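Separin (Saccharomyces cerevisiae, PDB 5U1T) cleaves the cohesin subunit MCD1/SCC1 as a caspase-like cysteine protease at the onset of anaphase, and is held inactive by securin during most of the cell cycle. Local coordinates at residues I48-Y59 with I71-I81. Sequence-based numbering, arbitrary orientation.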
loop_
_atom_site.group_PDB
_atom_site.type_symbol
_atom_site.label_atom_id
_atom_site.label_comp_id
_atom_site.label_asym_id
_atom_site.label_seq_id
_atom_site.Cartn_x
_atom_site.Cartn_y
_atom_site.Cartn_z
ATOM N N ILE A 48 -1.263 -64.207 -19.816
ATOM C CA ILE A 48 -1.522 -62.944 -20.512
ATOM C C ILE A 48 -2.034 -61.877 -19.554
ATOM O O ILE A 48 -1.890 -60.686 -19.807
ATOM C CB ILE A 48 -2.539 -63.129 -21.663
ATOM C CG1 ILE A 48 -2.606 -61.880 -22.546
ATOM C CG2 ILE A 48 -3.912 -63.463 -21.118
ATOM C CD1 ILE A 48 -1.407 -61.696 -23.431
ATOM N N THR A 49 -2.620 -62.317 -18.445
ATOM C CA THR A 49 -3.189 -61.406 -17.458
ATOM C C THR A 49 -2.098 -60.537 -16.823
ATOM O O THR A 49 -2.353 -59.398 -16.430
ATOM C CB THR A 49 -3.967 -62.184 -16.368
ATOM O OG1 THR A 49 -3.091 -63.097 -15.703
ATOM C CG2 THR A 49 -5.103 -62.986 -16.995
ATOM N N THR A 50 -0.883 -61.071 -16.757
ATOM C CA THR A 50 0.283 -60.303 -16.320
ATOM C C THR A 50 0.557 -59.122 -17.243
ATOM O O THR A 50 0.857 -58.006 -16.799
ATOM C CB THR A 50 1.536 -61.187 -16.278
ATOM O OG1 THR A 50 1.351 -62.215 -15.304
ATOM C CG2 THR A 50 2.754 -60.376 -15.916
ATOM N N VAL A 51 0.466 -59.390 -18.541
ATOM C CA VAL A 51 0.718 -58.390 -19.566
ATOM C C VAL A 51 -0.337 -57.289 -19.477
ATOM O O VAL A 51 -0.013 -56.095 -19.551
ATOM C CB VAL A 51 0.734 -59.038 -20.988
ATOM C CG1 VAL A 51 0.684 -57.988 -22.078
ATOM C CG2 VAL A 51 1.966 -59.911 -21.162
ATOM N N ASP A 52 -1.592 -57.707 -19.303
ATOM C CA ASP A 52 -2.723 -56.792 -19.228
ATOM C C ASP A 52 -2.548 -55.835 -18.072
ATOM O O ASP A 52 -2.846 -54.641 -18.163
ATOM C CB ASP A 52 -4.027 -57.554 -19.036
ATOM C CG ASP A 52 -4.309 -58.523 -20.143
ATOM O OD1 ASP A 52 -3.890 -58.277 -21.288
ATOM O OD2 ASP A 52 -4.962 -59.541 -19.868
ATOM N N HIS A 53 -2.100 -56.403 -16.964
ATOM C CA HIS A 53 -1.825 -55.639 -15.777
ATOM C C HIS A 53 -0.807 -54.553 -16.103
ATOM O O HIS A 53 -1.064 -53.362 -15.873
ATOM C CB HIS A 53 -1.315 -56.544 -14.672
ATOM C CG HIS A 53 -1.192 -55.848 -13.364
ATOM N ND1 HIS A 53 -2.249 -55.736 -12.485
ATOM C CD2 HIS A 53 -0.160 -55.167 -12.810
ATOM C CE1 HIS A 53 -1.861 -55.040 -11.431
ATOM N NE2 HIS A 53 -0.603 -54.677 -11.607
ATOM N N SER A 54 0.339 -54.962 -16.652
ATOM C CA SER A 54 1.349 -54.013 -17.090
ATOM C C SER A 54 0.766 -53.024 -18.079
ATOM O O SER A 54 1.042 -51.843 -17.997
ATOM C CB SER A 54 2.529 -54.732 -17.705
ATOM O OG SER A 54 3.025 -55.698 -16.804
ATOM N N LEU A 55 -0.059 -53.495 -18.999
ATOM C CA LEU A 55 -0.703 -52.603 -19.957
ATOM C C LEU A 55 -1.632 -51.574 -19.298
ATOM O O LEU A 55 -1.507 -50.373 -19.522
ATOM C CB LEU A 55 -1.483 -53.420 -20.987
ATOM C CG LEU A 55 -0.650 -53.908 -22.173
ATOM C CD1 LEU A 55 -1.458 -54.839 -23.100
ATOM C CD2 LEU A 55 -0.096 -52.678 -22.913
ATOM N N ASN A 56 -2.579 -52.044 -18.499
ATOM C CA ASN A 56 -3.489 -51.135 -17.848
ATOM C C ASN A 56 -2.771 -50.183 -16.889
ATOM O O ASN A 56 -3.181 -49.042 -16.698
ATOM C CB ASN A 56 -4.548 -51.903 -17.082
ATOM C CG ASN A 56 -5.462 -50.983 -16.323
ATOM O OD1 ASN A 56 -5.217 -50.669 -15.162
ATOM N ND2 ASN A 56 -6.500 -50.504 -16.993
ATOM N N SER A 57 -1.709 -50.678 -16.268
ATOM C CA SER A 57 -0.933 -49.881 -15.355
ATOM C C SER A 57 -0.299 -48.701 -16.109
ATOM O O SER A 57 -0.367 -47.559 -15.662
ATOM C CB SER A 57 0.105 -50.765 -14.682
ATOM O OG SER A 57 1.039 -49.995 -13.979
ATOM N N ILE A 58 0.262 -48.976 -17.281
ATOM C CA ILE A 58 0.917 -47.960 -18.103
ATOM C C ILE A 58 -0.086 -46.998 -18.761
ATOM O O ILE A 58 0.130 -45.786 -18.756
ATOM C CB ILE A 58 1.799 -48.605 -19.208
ATOM C CG1 ILE A 58 2.875 -49.506 -18.595
ATOM C CG2 ILE A 58 2.490 -47.536 -20.010
ATOM C CD1 ILE A 58 3.412 -50.616 -19.552
ATOM N N TYR A 59 -1.163 -47.530 -19.334
ATOM C CA TYR A 59 -2.186 -46.686 -19.954
ATOM C C TYR A 59 -2.746 -45.688 -18.938
ATOM O O TYR A 59 -3.074 -44.570 -19.285
ATOM C CB TYR A 59 -3.338 -47.521 -20.525
ATOM C CG TYR A 59 -3.107 -48.195 -21.867
ATOM C CD1 TYR A 59 -2.789 -47.460 -23.009
ATOM C CD2 TYR A 59 -3.262 -49.567 -22.002
ATOM C CE1 TYR A 59 -2.591 -48.081 -24.229
ATOM C CE2 TYR A 59 -3.069 -50.193 -23.213
ATOM C CZ TYR A 59 -2.735 -49.451 -24.324
ATOM O OH TYR A 59 -2.558 -50.100 -25.531
ATOM N N ILE A 71 1.494 -43.080 -25.162
ATOM C CA ILE A 71 0.369 -43.953 -25.414
ATOM C C ILE A 71 0.551 -44.605 -26.794
ATOM O O ILE A 71 0.308 -45.795 -26.969
ATOM C CB ILE A 71 -0.960 -43.187 -25.321
ATOM C CG1 ILE A 71 -1.141 -42.628 -23.920
ATOM C CG2 ILE A 71 -2.122 -44.095 -25.592
ATOM C CD1 ILE A 71 -2.252 -41.619 -23.829
ATOM N N ASN A 72 1.014 -43.826 -27.766
ATOM C CA ASN A 72 1.220 -44.338 -29.121
ATOM C C ASN A 72 2.186 -45.503 -29.152
ATOM O O ASN A 72 1.971 -46.517 -29.841
ATOM C CB ASN A 72 1.767 -43.247 -30.043
ATOM C CG ASN A 72 0.887 -42.028 -30.096
ATOM O OD1 ASN A 72 0.490 -41.468 -29.062
ATOM N ND2 ASN A 72 0.572 -41.597 -31.308
ATOM N N SER A 73 3.285 -45.341 -28.429
ATOM C CA SER A 73 4.338 -46.322 -28.484
ATOM C C SER A 73 3.878 -47.581 -27.745
ATOM O O SER A 73 4.276 -48.694 -28.107
ATOM C CB SER A 73 5.630 -45.754 -27.910
ATOM O OG SER A 73 5.677 -45.993 -26.526
ATOM N N THR A 74 3.003 -47.398 -26.755
ATOM C CA THR A 74 2.396 -48.504 -25.999
ATOM C C THR A 74 1.344 -49.273 -26.813
ATOM O O THR A 74 1.277 -50.502 -26.774
ATOM C CB THR A 74 1.747 -47.970 -24.699
ATOM O OG1 THR A 74 2.774 -47.486 -23.832
ATOM C CG2 THR A 74 0.956 -49.047 -23.968
ATOM N N VAL A 75 0.511 -48.531 -27.534
ATOM C CA VAL A 75 -0.479 -49.096 -28.433
ATOM C C VAL A 75 0.193 -49.959 -29.504
ATOM O O VAL A 75 -0.315 -51.017 -29.890
ATOM C CB VAL A 75 -1.312 -47.962 -29.071
ATOM C CG1 VAL A 75 -1.927 -48.371 -30.392
ATOM C CG2 VAL A 75 -2.377 -47.496 -28.090
ATOM N N LYS A 76 1.359 -49.508 -29.959
ATOM C CA LYS A 76 2.128 -50.209 -30.969
ATOM C C LYS A 76 2.546 -51.589 -30.474
ATOM O O LYS A 76 2.441 -52.600 -31.204
ATOM C CB LYS A 76 3.356 -49.384 -31.359
ATOM C CG LYS A 76 3.869 -49.673 -32.750
ATOM C CD LYS A 76 5.345 -49.381 -32.859
ATOM C CE LYS A 76 5.934 -50.141 -34.036
ATOM N NZ LYS A 76 7.085 -49.389 -34.574
ATOM N N GLN A 77 3.006 -51.634 -29.230
ATOM C CA GLN A 77 3.298 -52.909 -28.581
ATOM C C GLN A 77 2.049 -53.764 -28.458
ATOM O O GLN A 77 2.068 -54.983 -28.695
ATOM C CB GLN A 77 3.907 -52.675 -27.203
ATOM C CG GLN A 77 5.354 -52.258 -27.271
ATOM C CD GLN A 77 5.849 -51.698 -25.976
ATOM O OE1 GLN A 77 7.038 -51.416 -25.840
ATOM N NE2 GLN A 77 4.948 -51.514 -25.005
ATOM N N HIS A 78 0.959 -53.105 -28.094
ATOM C CA HIS A 78 -0.297 -53.791 -27.857
ATOM C C HIS A 78 -0.822 -54.414 -29.167
ATOM O O HIS A 78 -1.319 -55.551 -29.174
ATOM C CB HIS A 78 -1.299 -52.812 -27.247
ATOM C CG HIS A 78 -2.433 -53.465 -26.521
ATOM N ND1 HIS A 78 -3.281 -52.770 -25.696
ATOM C CD2 HIS A 78 -2.860 -54.749 -26.516
ATOM C CE1 HIS A 78 -4.186 -53.595 -25.197
ATOM N NE2 HIS A 78 -3.956 -54.798 -25.685
ATOM N N LEU A 79 -0.694 -53.663 -30.266
ATOM C CA LEU A 79 -1.101 -54.132 -31.591
ATOM C C LEU A 79 -0.310 -55.361 -31.984
ATOM O O LEU A 79 -0.851 -56.282 -32.577
ATOM C CB LEU A 79 -0.909 -53.050 -32.641
ATOM C CG LEU A 79 -1.926 -51.922 -32.652
ATOM C CD1 LEU A 79 -1.661 -50.992 -33.821
ATOM C CD2 LEU A 79 -3.334 -52.473 -32.689
ATOM N N MET A 80 0.969 -55.370 -31.631
ATOM C CA MET A 80 1.813 -56.512 -31.907
ATOM C C MET A 80 1.382 -57.713 -31.072
ATOM O O MET A 80 1.457 -58.844 -31.529
ATOM C CB MET A 80 3.284 -56.181 -31.651
ATOM C CG MET A 80 4.267 -57.187 -32.281
ATOM S SD MET A 80 3.976 -57.530 -34.049
ATOM C CE MET A 80 5.249 -58.747 -34.427
ATOM N N ILE A 81 0.922 -57.466 -29.854
ATOM C CA ILE A 81 0.415 -58.536 -28.987
ATOM C C ILE A 81 -0.813 -59.206 -29.592
ATOM O O ILE A 81 -0.936 -60.437 -29.588
ATOM C CB ILE A 81 0.071 -57.994 -27.591
ATOM C CG1 ILE A 81 1.368 -57.637 -26.858
ATOM C CG2 ILE A 81 -0.774 -59.000 -26.809
ATOM C CD1 ILE A 81 1.171 -57.075 -25.507
#
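The Y59 ring carries T74 CG2 over one face, offset toward the rim, in a CH-pi contact. V75 CG2 and H78 ND1 lie at its edge, near its plane. L55 CD1 sits over the centre of one face of the H78 imidazole, 3.5 Å from the centroid, and Y59 OH meets the edge of that ring. The two rings meet rim to rim, with their planes at 40°. One hydrogen bond, 2.8 Å between Y59 OH and H78 ND1, joins the two side chains. H78 CG lies anti to the backbone N (chi1 -159°), which carries the ring toward Y59. The Y59 side chain is a knob in the hole formed by I71, T74, V75 and H78. With an alanine in its place, this hole would probably lose its filling and H78 ND1 its hydroxyl partner. Farther along, V51 CG1 and I81 CD1 meet tip to tip at 3.6 Å. The two helices form an antiparallel hairpin at 162°, in the helical region away from the probable catalytic cysteine. Helix 91-103 packs against it: E97 bonds H78 NE2, and F100 meets the imidazole ring. With Y59 at ND1 and E97 at NE2, both nitrogens of H78 are bonded, which should fix the ring's rotation, and E97 may favour a proton on NE2.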